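Local atomic coordinates of amidohydrolase 2 (PDB entry 6UVZ), a protein that probably acts as a hydrolase, as expected for a member of the metallo-dependent hydrolase superfamily with a TIM-barrel fold. Residues H14-P18 against L32-V38; E44-V50 against F229-F233; T158-L164 against N186-S192. All coordinates share one frame; numbering follows the deposited sequence.

Contact 1: residues H14-P18 against L32-V38; sequences HIWDP and LQHRYTV
The indole of Trp16 has Tyr36 over one face and the carbonyl of Leu32 at its edge. Both segments belong to the long loop that leaves strand 7-13 of the TIM barrel and leads into helix 38-47. The two rings form an offset edge-to-face pair. The Tyr36 edge, at CD1, sits above the rim of the indole, with the planes at 73°. Tyr36 CD1 lies 3.7 Å from Trp16 CE2. At the indole edge, Trp16 NE1 donates to Leu32 O at 3.2 Å, within the ring plane and nearly in line with the carbonyl. A chi1 of 59° sets Trp16 CG between its own N and carbonyl carbon, and this places the indole beside the Tyr36 ring. Trp25 adds a second edge-to-face partner for Trp16, and Trp220 does the same for Tyr36. The backbones also meet: Tyr36 N donates to Trp16 O at 2.9 Å. Ile15 CG2 rests on the backbone of Thr37, which is the N-cap of helix 38-47. Towards the surface, Pro18 CD packs against His34 O at 3.3 Å. Asp17 and Arg35 form a salt bridge there. The carboxylate and guanidinium planes stand 77° apart, and OD2 comes to the guanidinium edge. The hydrogen bond within this bridge, from Arg35 NH1 to Asp17 OD2 at 3.0 Å, is bent and weak.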
loop_
_atom_site.group_PDB
_atom_site.type_symbol
_atom_site.label_atom_id
_atom_site.label_comp_id
_atom_site.label_asym_id
_atom_site.label_seq_id
_atom_site.Cartn_x
_atom_site.Cartn_y
_atom_site.Cartn_z
ATOM N N HIS A 14 8.932 -1.811 0.731
ATOM C CA HIS A 14 9.854 -0.695 0.580
ATOM C C HIS A 14 11.283 -1.205 0.467
ATOM O O HIS A 14 11.623 -2.273 0.983
ATOM C CB HIS A 14 9.766 0.281 1.764
ATOM C CG HIS A 14 8.380 0.764 2.057
ATOM N ND1 HIS A 14 7.751 1.726 1.298
ATOM C CD2 HIS A 14 7.508 0.426 3.035
ATOM C CE1 HIS A 14 6.546 1.956 1.791
ATOM N NE2 HIS A 14 6.375 1.181 2.847
ATOM N N ILE A 15 12.116 -0.420 -0.217
ATOM C CA ILE A 15 13.560 -0.620 -0.246
ATOM C C ILE A 15 14.220 0.750 -0.178
ATOM O O ILE A 15 13.692 1.739 -0.695
ATOM C CB ILE A 15 14.041 -1.386 -1.502
ATOM C CG1 ILE A 15 13.573 -0.683 -2.778
ATOM C CG2 ILE A 15 13.578 -2.836 -1.470
ATOM C CD1 ILE A 15 14.115 -1.300 -4.047
ATOM N N TRP A 16 15.382 0.809 0.470
ATOM C CA TRP A 16 16.124 2.059 0.551
ATOM C C TRP A 16 17.576 1.771 0.898
ATOM O O TRP A 16 17.926 0.673 1.340
ATOM C CB TRP A 16 15.509 3.022 1.576
ATOM C CG TRP A 16 15.440 2.485 2.976
ATOM C CD1 TRP A 16 16.481 2.314 3.843
ATOM C CD2 TRP A 16 14.261 2.076 3.679
ATOM N NE1 TRP A 16 16.025 1.810 5.036
ATOM C CE2 TRP A 16 14.665 1.655 4.962
ATOM C CE3 TRP A 16 12.905 2.016 3.346
ATOM C CZ2 TRP A 16 13.762 1.184 5.912
ATOM C CZ3 TRP A 16 12.009 1.549 4.291
ATOM C CH2 TRP A 16 12.441 1.139 5.558
ATOM N N ASP A 17 18.412 2.781 0.688
ATOM C CA ASP A 17 19.831 2.730 1.033
ATOM C C ASP A 17 20.160 3.993 1.815
ATOM O O ASP A 17 20.129 5.099 1.236
ATOM C CB ASP A 17 20.698 2.612 -0.218
ATOM C CG ASP A 17 22.164 2.383 0.102
ATOM O OD1 ASP A 17 22.497 2.175 1.287
ATOM O OD2 ASP A 17 22.986 2.413 -0.838
ATOM N N PRO A 18 20.473 3.890 3.111
ATOM C CA PRO A 18 20.674 5.103 3.922
ATOM C C PRO A 18 21.887 5.928 3.523
ATOM O O PRO A 18 21.982 7.089 3.944
ATOM C CB PRO A 18 20.824 4.550 5.346
ATOM C CG PRO A 18 21.306 3.150 5.155
ATOM C CD PRO A 18 20.646 2.659 3.900
ATOM N N LEU A 32 16.252 0.341 11.510
ATOM C CA LEU A 32 15.983 0.381 10.080
ATOM C C LEU A 32 17.051 1.120 9.286
ATOM O O LEU A 32 16.901 1.273 8.069
ATOM C CB LEU A 32 14.616 1.023 9.821
ATOM C CG LEU A 32 13.412 0.295 10.424
ATOM C CD1 LEU A 32 12.141 1.105 10.231
ATOM C CD2 LEU A 32 13.268 -1.088 9.809
ATOM N N GLN A 33 18.124 1.578 9.932
ATOM C CA GLN A 33 19.181 2.324 9.250
ATOM C C GLN A 33 20.165 1.368 8.570
ATOM O O GLN A 33 21.368 1.364 8.829
ATOM C CB GLN A 33 19.890 3.249 10.231
ATOM C CG GLN A 33 18.998 4.336 10.807
ATOM C CD GLN A 33 19.733 5.250 11.766
ATOM O OE1 GLN A 33 20.927 5.078 12.013
ATOM N NE2 GLN A 33 19.023 6.231 12.310
ATOM N N HIS A 34 19.620 0.545 7.677
ATOM C CA HIS A 34 20.404 -0.414 6.914
ATOM C C HIS A 34 19.952 -0.377 5.462
ATOM O O HIS A 34 18.912 0.193 5.125
ATOM C CB HIS A 34 20.267 -1.834 7.477
ATOM C CG HIS A 34 20.573 -1.939 8.938
ATOM N ND1 HIS A 34 21.860 -1.937 9.431
ATOM C CD2 HIS A 34 19.760 -2.055 10.014
ATOM C CE1 HIS A 34 21.826 -2.044 10.747
ATOM N NE2 HIS A 34 20.563 -2.117 11.127
ATOM N N ARG A 35 20.751 -0.997 4.598
ATOM C CA ARG A 35 20.411 -1.099 3.185
ATOM C C ARG A 35 19.494 -2.297 2.968
ATOM O O ARG A 35 19.840 -3.426 3.334
ATOM C CB ARG A 35 21.674 -1.225 2.336
ATOM C CG ARG A 35 21.402 -1.549 0.877
ATOM C CD ARG A 35 22.689 -1.629 0.072
ATOM N NE ARG A 35 22.456 -2.161 -1.268
ATOM C CZ ARG A 35 22.098 -1.423 -2.314
ATOM N NH1 ARG A 35 21.929 -0.114 -2.179
ATOM N NH2 ARG A 35 21.907 -1.993 -3.495
ATOM N N TYR A 36 18.326 -2.052 2.380
ATOM C CA TYR A 36 17.356 -3.094 2.075
ATOM C C TYR A 36 17.169 -3.174 0.568
ATOM O O TYR A 36 16.900 -2.158 -0.081
ATOM C CB TYR A 36 16.015 -2.821 2.761
ATOM C CG TYR A 36 16.073 -2.850 4.271
ATOM C CD1 TYR A 36 16.305 -1.691 4.999
ATOM C CD2 TYR A 36 15.892 -4.037 4.969
ATOM C CE1 TYR A 36 16.358 -1.713 6.381
ATOM C CE2 TYR A 36 15.943 -4.070 6.350
ATOM C CZ TYR A 36 16.176 -2.904 7.051
ATOM O OH TYR A 36 16.227 -2.932 8.425
ATOM N N THR A 37 17.313 -4.375 0.018
ATOM C CA THR A 37 17.161 -4.611 -1.408
ATOM C C THR A 37 15.998 -5.562 -1.656
ATOM O O THR A 37 15.486 -6.213 -0.741
ATOM C CB THR A 37 18.448 -5.182 -2.018
ATOM O OG1 THR A 37 18.737 -6.456 -1.429
ATOM C CG2 THR A 37 19.617 -4.238 -1.774
ATOM N N VAL A 38 15.581 -5.634 -2.922
ATOM C CA VAL A 38 14.503 -6.542 -3.297
ATOM C C VAL A 38 14.934 -7.993 -3.117
ATOM O O VAL A 38 14.101 -8.867 -2.842
ATOM C CB VAL A 38 14.047 -6.249 -4.741
ATOM C CG1 VAL A 38 15.198 -6.438 -5.719
ATOM C CG2 VAL A 38 12.859 -7.120 -5.122
#

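Contact 2: residues E44-V50 against F229-F233; sequences EYAKFGV and FATHF
Phe229 opens the second segment with its ring wedged against Glu44, Tyr45 and Phe48. Tyr45, Phe48, Phe229 and Phe233 make an aromatic cluster between helix 38-47 and helix 229-239, two helices on the outside of the TIM barrel. Two T-shaped pairs share the Phe229 ring. Its edge points at the face of Tyr45, with the planes at 86° and Phe229 CZ 3.4 Å from Tyr45 CZ. Its own face receives the edge of Phe48, with the planes at 83° and Phe48 CE1 over the ring centre. The closest atoms of that second pair are Phe48 CE1 and Phe229 CD2, 4.1 Å apart. Glu44 uses its aliphatic part here: CB lies 3.6 Å from Phe229 CE2. The Tyr45 hydroxyl is hydrogen-bonded to Tyr216 OH, so the polar end of that ring is tied to strand 214-216.

Ala230 comes next and meets the far end of Phe48. Phe48 CZ is 3.8 Å from Ala230 CA, with the methyl group close by.

One helical turn after Phe229, Phe233 completes the cluster. With CG anti to the backbone N (chi1 -178°), its ring reaches back to helix 38-47. It lies near parallel to Phe48 but slid aside, so the two rings barely overlap. Phe48 CD1 and Phe233 CD1 are 3.5 Å apart. Phe48 stands at the end of its helix, where Gly49 takes positive phi in a Schellman motif and turns the chain towards strand 51-58. Val50 follows this turn and meets Phe233 edge-on, its CG1 3.7 Å from Phe233 CZ.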
loop_
_atom_site.group_PDB
_atom_site.type_symbol
_atom_site.label_atom_id
_atom_site.label_comp_id
_atom_site.label_asym_id
_atom_site.label_seq_id
_atom_site.Cartn_x
_atom_site.Cartn_y
_atom_site.Cartn_z
ATOM N N GLU A 44 13.309 -13.814 2.105
ATOM C CA GLU A 44 12.319 -14.078 3.145
ATOM C C GLU A 44 11.192 -14.959 2.621
ATOM O O GLU A 44 10.768 -15.902 3.301
ATOM C CB GLU A 44 11.768 -12.761 3.689
ATOM C CG GLU A 44 12.788 -11.931 4.450
ATOM C CD GLU A 44 13.180 -12.561 5.772
ATOM O OE1 GLU A 44 12.274 -12.964 6.532
ATOM O OE2 GLU A 44 14.394 -12.659 6.049
ATOM N N TYR A 45 10.695 -14.672 1.416
ATOM C CA TYR A 45 9.673 -15.520 0.817
ATOM C C TYR A 45 10.217 -16.888 0.429
ATOM O O TYR A 45 9.431 -17.827 0.262
ATOM C CB TYR A 45 9.060 -14.830 -0.402
ATOM C CG TYR A 45 8.116 -13.707 -0.041
ATOM C CD1 TYR A 45 6.856 -13.977 0.474
ATOM C CD2 TYR A 45 8.484 -12.378 -0.211
ATOM C CE1 TYR A 45 5.988 -12.961 0.810
ATOM C CE2 TYR A 45 7.620 -11.351 0.122
ATOM C CZ TYR A 45 6.373 -11.651 0.632
ATOM O OH TYR A 45 5.505 -10.639 0.968
ATOM N N ALA A 46 11.537 -17.020 0.281
ATOM C CA ALA A 46 12.120 -18.333 0.033
ATOM C C ALA A 46 12.066 -19.201 1.284
ATOM O O ALA A 46 11.833 -20.413 1.196
ATOM C CB ALA A 46 13.559 -18.185 -0.461
ATOM N N LYS A 47 12.277 -18.600 2.459
ATOM C CA LYS A 47 12.172 -19.354 3.704
ATOM C C LYS A 47 10.752 -19.844 3.944
ATOM O O LYS A 47 10.553 -20.884 4.584
ATOM C CB LYS A 47 12.637 -18.503 4.887
ATOM C CG LYS A 47 14.141 -18.295 4.963
ATOM C CD LYS A 47 14.565 -17.795 6.339
ATOM C CE LYS A 47 13.970 -16.431 6.652
ATOM N NZ LYS A 47 14.456 -15.905 7.959
ATOM N N PHE A 48 9.757 -19.120 3.442
ATOM C CA PHE A 48 8.359 -19.461 3.663
ATOM C C PHE A 48 7.818 -20.444 2.633
ATOM O O PHE A 48 6.649 -20.833 2.725
ATOM C CB PHE A 48 7.506 -18.187 3.671
ATOM C CG PHE A 48 7.945 -17.170 4.690
ATOM C CD1 PHE A 48 7.734 -15.818 4.476
ATOM C CD2 PHE A 48 8.570 -17.567 5.862
ATOM C CE1 PHE A 48 8.137 -14.882 5.411
ATOM C CE2 PHE A 48 8.977 -16.635 6.800
ATOM C CZ PHE A 48 8.760 -15.291 6.574
ATOM N N GLY A 49 8.634 -20.851 1.663
ATOM C CA GLY A 49 8.213 -21.848 0.699
ATOM C C GLY A 49 7.095 -21.425 -0.225
ATOM O O GLY A 49 6.381 -22.283 -0.748
ATOM N N VAL A 50 6.919 -20.126 -0.441
ATOM C CA VAL A 50 5.894 -19.625 -1.339
ATOM C C VAL A 50 6.552 -19.196 -2.643
ATOM O O VAL A 50 7.751 -18.912 -2.708
ATOM C CB VAL A 50 5.093 -18.461 -0.712
ATOM C CG1 VAL A 50 4.326 -18.938 0.511
ATOM C CG2 VAL A 50 6.022 -17.314 -0.351
ATOM N N PHE A 229 8.338 -10.221 10.148
ATOM C CA PHE A 229 7.778 -10.731 8.901
ATOM C C PHE A 229 7.222 -12.137 9.094
ATOM O O PHE A 229 6.100 -12.438 8.669
ATOM C CB PHE A 229 8.846 -10.714 7.805
ATOM C CG PHE A 229 8.294 -10.836 6.408
ATOM C CD1 PHE A 229 6.928 -10.839 6.178
ATOM C CD2 PHE A 229 9.150 -10.949 5.325
ATOM C CE1 PHE A 229 6.426 -10.955 4.897
ATOM C CE2 PHE A 229 8.653 -11.063 4.041
ATOM C CZ PHE A 229 7.290 -11.065 3.828
ATOM N N ALA A 230 7.992 -13.011 9.748
ATOM C CA ALA A 230 7.512 -14.362 10.019
ATOM C C ALA A 230 6.253 -14.338 10.877
ATOM O O ALA A 230 5.310 -15.101 10.632
ATOM C CB ALA A 230 8.609 -15.184 10.695
ATOM N N THR A 231 6.217 -13.464 11.885
ATOM C CA THR A 231 5.026 -13.351 12.721
ATOM C C THR A 231 3.845 -12.804 11.929
ATOM O O THR A 231 2.717 -13.292 12.065
ATOM C CB THR A 231 5.315 -12.461 13.931
ATOM O OG1 THR A 231 6.485 -12.938 14.608
ATOM C CG2 THR A 231 4.139 -12.475 14.894
ATOM N N HIS A 232 4.086 -11.792 11.090
ATOM C CA HIS A 232 3.001 -11.213 10.304
ATOM C C HIS A 232 2.542 -12.160 9.204
ATOM O O HIS A 232 1.336 -12.328 8.985
ATOM C CB HIS A 232 3.435 -9.875 9.706
ATOM C CG HIS A 232 2.478 -9.334 8.691
ATOM N ND1 HIS A 232 1.218 -8.881 9.020
ATOM C CD2 HIS A 232 2.594 -9.183 7.350
ATOM C CE1 HIS A 232 0.601 -8.469 7.927
ATOM N NE2 HIS A 232 1.413 -8.642 6.900
ATOM N N PHE A 233 3.487 -12.785 8.494
ATOM C CA PHE A 233 3.115 -13.664 7.391
ATOM C C PHE A 233 2.390 -14.910 7.882
ATOM O O PHE A 233 1.496 -15.414 7.194
ATOM C CB PHE A 233 4.354 -14.053 6.585
ATOM C CG PHE A 233 4.054 -14.916 5.393
ATOM C CD1 PHE A 233 4.420 -16.252 5.379
ATOM C CD2 PHE A 233 3.399 -14.393 4.291
ATOM C CE1 PHE A 233 4.144 -17.047 4.283
ATOM C CE2 PHE A 233 3.118 -15.183 3.193
ATOM C CZ PHE A 233 3.491 -16.512 3.190
#

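Contact 3: residues T158-L164 against N186-S192; sequences TVIIDHL and NSYIKVS
Strands 159-161 and 187-191 run parallel, their axes 4.3 Å apart at closest and 27° from alignment, as neighbours in the TIM-barrel sheet joined by a beta-alpha-beta crossover through helix 172-181. The backbone bonds alternate between the strands. Val159 N donates to Asn186 O at 3.1 Å, Tyr188 N to Val159 O at 2.8 Å, and Lys190 N to Ile161 O at 2.9 Å. Ile161 N is paired with Tyr188 O. Beyond the ladder, Leu164 N makes a weak bond to Lys190 O.

Ile161 and Ile189 lie together on the face that packs under helix 199-209, with Ile161 CB 3.9 Å from Ile189 CG1. Leu164 CD2 extends this layer to Ile189 CD1 and Val191 CG2. Ile160 and Tyr188 share the other face.

Lys190 is extended beyond CG and runs over the methyl of Ile160, with CE 3.5 Å from Ile160 CG2. Alongside it, Asp162 points the same way, but Asp162 OD1 and Lys190 NZ form a long salt bridge at 3.8 Å. NZ has its main charged partner in Glu136, and NZ is also hydrogen-bonded to Ser11 O and His12 ND1. A methionine in place of Lys190 would probably leave Glu136 without its ion-pair mate, and its closeness to the Asp162 carboxylate without a positive charge to offset it. Near the strand ends, His163 ND1 makes a weak bond to Ser192 OG at 3.0 Å, and Ser192 OG is also hydrogen-bonded to Ser217 OG. The contact thus joins an apolar layer under helix 199-209 to a polar cluster in which the positive charge expected on the lysine probably offsets the neighbouring carboxylates of Asp162 and Glu136.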
loop_
_atom_site.group_PDB
_atom_site.type_symbol
_atom_site.label_atom_id
_atom_site.label_comp_id
_atom_site.label_asym_id
_atom_site.label_seq_id
_atom_site.Cartn_x
_atom_site.Cartn_y
_atom_site.Cartn_z
ATOM N N THR A 158 -8.905 4.045 -9.012
ATOM C CA THR A 158 -8.577 2.923 -8.143
ATOM C C THR A 158 -7.857 3.449 -6.909
ATOM O O THR A 158 -6.759 4.006 -7.013
ATOM C CB THR A 158 -7.712 1.899 -8.878
ATOM O OG1 THR A 158 -8.442 1.364 -9.988
ATOM C CG2 THR A 158 -7.318 0.766 -7.943
ATOM N N VAL A 159 -8.478 3.278 -5.745
ATOM C CA VAL A 159 -7.922 3.726 -4.474
ATOM C C VAL A 159 -7.567 2.497 -3.651
ATOM O O VAL A 159 -8.354 1.548 -3.566
ATOM C CB VAL A 159 -8.904 4.641 -3.721
ATOM C CG1 VAL A 159 -10.293 4.017 -3.673
ATOM C CG2 VAL A 159 -8.393 4.936 -2.317
ATOM N N ILE A 160 -6.377 2.507 -3.059
ATOM C CA ILE A 160 -5.903 1.419 -2.212
ATOM C C ILE A 160 -5.710 1.983 -0.812
ATOM O O ILE A 160 -4.858 2.855 -0.598
ATOM C CB ILE A 160 -4.606 0.789 -2.740
ATOM C CG1 ILE A 160 -4.849 0.075 -4.070
ATOM C CG2 ILE A 160 -4.051 -0.185 -1.720
ATOM C CD1 ILE A 160 -4.639 0.943 -5.293
ATOM N N ILE A 161 -6.499 1.491 0.140
ATOM C CA ILE A 161 -6.424 1.949 1.524
ATOM C C ILE A 161 -5.222 1.273 2.176
ATOM O O ILE A 161 -5.191 0.050 2.328
ATOM C CB ILE A 161 -7.715 1.643 2.289
ATOM C CG1 ILE A 161 -8.945 1.979 1.443
ATOM C CG2 ILE A 161 -7.755 2.422 3.591
ATOM C CD1 ILE A 161 -9.051 3.431 1.055
ATOM N N ASP A 162 -4.227 2.067 2.564
ATOM C CA ASP A 162 -3.005 1.526 3.145
ATOM C C ASP A 162 -3.203 1.209 4.621
ATOM O O ASP A 162 -3.766 2.015 5.370
ATOM C CB ASP A 162 -1.846 2.512 2.983
ATOM C CG ASP A 162 -1.364 2.617 1.554
ATOM O OD1 ASP A 162 -1.936 1.933 0.678
ATOM O OD2 ASP A 162 -0.408 3.382 1.307
ATOM N N HIS A 163 -2.744 0.025 5.028
ATOM C CA HIS A 163 -2.597 -0.331 6.441
ATOM C C HIS A 163 -3.932 -0.295 7.180
ATOM O O HIS A 163 -4.031 0.234 8.290
ATOM C CB HIS A 163 -1.571 0.576 7.125
ATOM C CG HIS A 163 -0.222 0.565 6.473
ATOM N ND1 HIS A 163 0.101 -0.289 5.440
ATOM C CD2 HIS A 163 0.886 1.306 6.708
ATOM C CE1 HIS A 163 1.349 -0.073 5.066
ATOM N NE2 HIS A 163 1.849 0.889 5.820
ATOM N N LEU A 164 -4.968 -0.864 6.559
ATOM C CA LEU A 164 -6.300 -0.966 7.160
ATOM C C LEU A 164 -6.861 0.401 7.544
ATOM O O LEU A 164 -7.636 0.520 8.496
ATOM C CB LEU A 164 -6.289 -1.901 8.373
ATOM C CG LEU A 164 -5.933 -3.363 8.099
ATOM C CD1 LEU A 164 -5.608 -4.091 9.393
ATOM C CD2 LEU A 164 -7.067 -4.062 7.362
ATOM N N ASN A 186 -13.967 0.376 -7.145
ATOM C CA ASN A 186 -12.534 0.199 -7.358
ATOM C C ASN A 186 -11.726 0.514 -6.103
ATOM O O ASN A 186 -10.589 0.985 -6.190
ATOM C CB ASN A 186 -12.054 1.054 -8.531
ATOM C CG ASN A 186 -12.776 0.725 -9.821
ATOM O OD1 ASN A 186 -12.489 -0.284 -10.466
ATOM N ND2 ASN A 186 -13.717 1.577 -10.207
ATOM N N SER A 187 -12.295 0.254 -4.929
ATOM C CA SER A 187 -11.592 0.462 -3.673
ATOM C C SER A 187 -10.946 -0.838 -3.214
ATOM O O SER A 187 -11.489 -1.926 -3.423
ATOM C CB SER A 187 -12.546 0.982 -2.597
ATOM O OG SER A 187 -13.588 0.054 -2.348
ATOM N N TYR A 188 -9.772 -0.717 -2.599
ATOM C CA TYR A 188 -9.042 -1.861 -2.075
ATOM C C TYR A 188 -8.407 -1.469 -0.751
ATOM O O TYR A 188 -8.097 -0.298 -0.520
ATOM C CB TYR A 188 -7.962 -2.348 -3.052
ATOM C CG TYR A 188 -8.504 -2.873 -4.363
ATOM C CD1 TYR A 188 -8.742 -4.230 -4.545
ATOM C CD2 TYR A 188 -8.771 -2.014 -5.422
ATOM C CE1 TYR A 188 -9.234 -4.715 -5.741
ATOM C CE2 TYR A 188 -9.264 -2.490 -6.621
ATOM C CZ TYR A 188 -9.493 -3.842 -6.776
ATOM O OH TYR A 188 -9.983 -4.320 -7.969
ATOM N N ILE A 189 -8.214 -2.456 0.119
ATOM C CA ILE A 189 -7.657 -2.226 1.445
ATOM C C ILE A 189 -6.584 -3.272 1.723
ATOM O O ILE A 189 -6.745 -4.451 1.388
ATOM C CB ILE A 189 -8.756 -2.246 2.532
ATOM C CG1 ILE A 189 -8.166 -1.920 3.905
ATOM C CG2 ILE A 189 -9.493 -3.578 2.540
ATOM C CD1 ILE A 189 -9.209 -1.647 4.965
ATOM N N LYS A 190 -5.481 -2.833 2.319
ATOM C CA LYS A 190 -4.361 -3.701 2.648
ATOM C C LYS A 190 -4.426 -4.110 4.112
ATOM O O LYS A 190 -4.800 -3.309 4.974
ATOM C CB LYS A 190 -3.030 -3.001 2.369
ATOM C CG LYS A 190 -2.772 -2.717 0.905
ATOM C CD LYS A 190 -1.499 -1.915 0.727
ATOM C CE LYS A 190 -1.108 -1.845 -0.734
ATOM N NZ LYS A 190 -0.008 -0.874 -0.978
ATOM N N VAL A 191 -4.054 -5.354 4.389
ATOM C CA VAL A 191 -4.023 -5.877 5.754
ATOM C C VAL A 191 -2.565 -5.839 6.201
ATOM O O VAL A 191 -1.828 -6.822 6.082
ATOM C CB VAL A 191 -4.620 -7.279 5.845
ATOM C CG1 VAL A 191 -4.706 -7.719 7.299
ATOM C CG2 VAL A 191 -5.989 -7.307 5.199
ATOM N N SER A 192 -2.144 -4.686 6.718
ATOM C CA SER A 192 -0.782 -4.531 7.220
ATOM C C SER A 192 -0.761 -3.335 8.173
ATOM O O SER A 192 -1.782 -3.014 8.790
ATOM C CB SER A 192 0.193 -4.400 6.032
ATOM O OG SER A 192 -0.130 -3.279 5.229
#

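In the fold
Contacts 1 and 2 follow one another along helix 38-47, which starts at Val38 and carries Glu44 and Tyr45. Their centres are 18 Å apart and their nearest atoms about 7 Å. Trp220 lies between them, touching the rings of Tyr36 and Phe229. Contacts 2 and 3 touch directly: His232 CE1 is 3.5 Å from Val191 O. Contacts 1 and 3 have centres 24 Å apart, but nearest atoms only about 5 Å. There the ring of His12 meets those of His14 and His163. These histidines lie at the C-terminal ends of barrel strands, where this superfamily usually has its active site. Contact 2 lies on the outer helical layer.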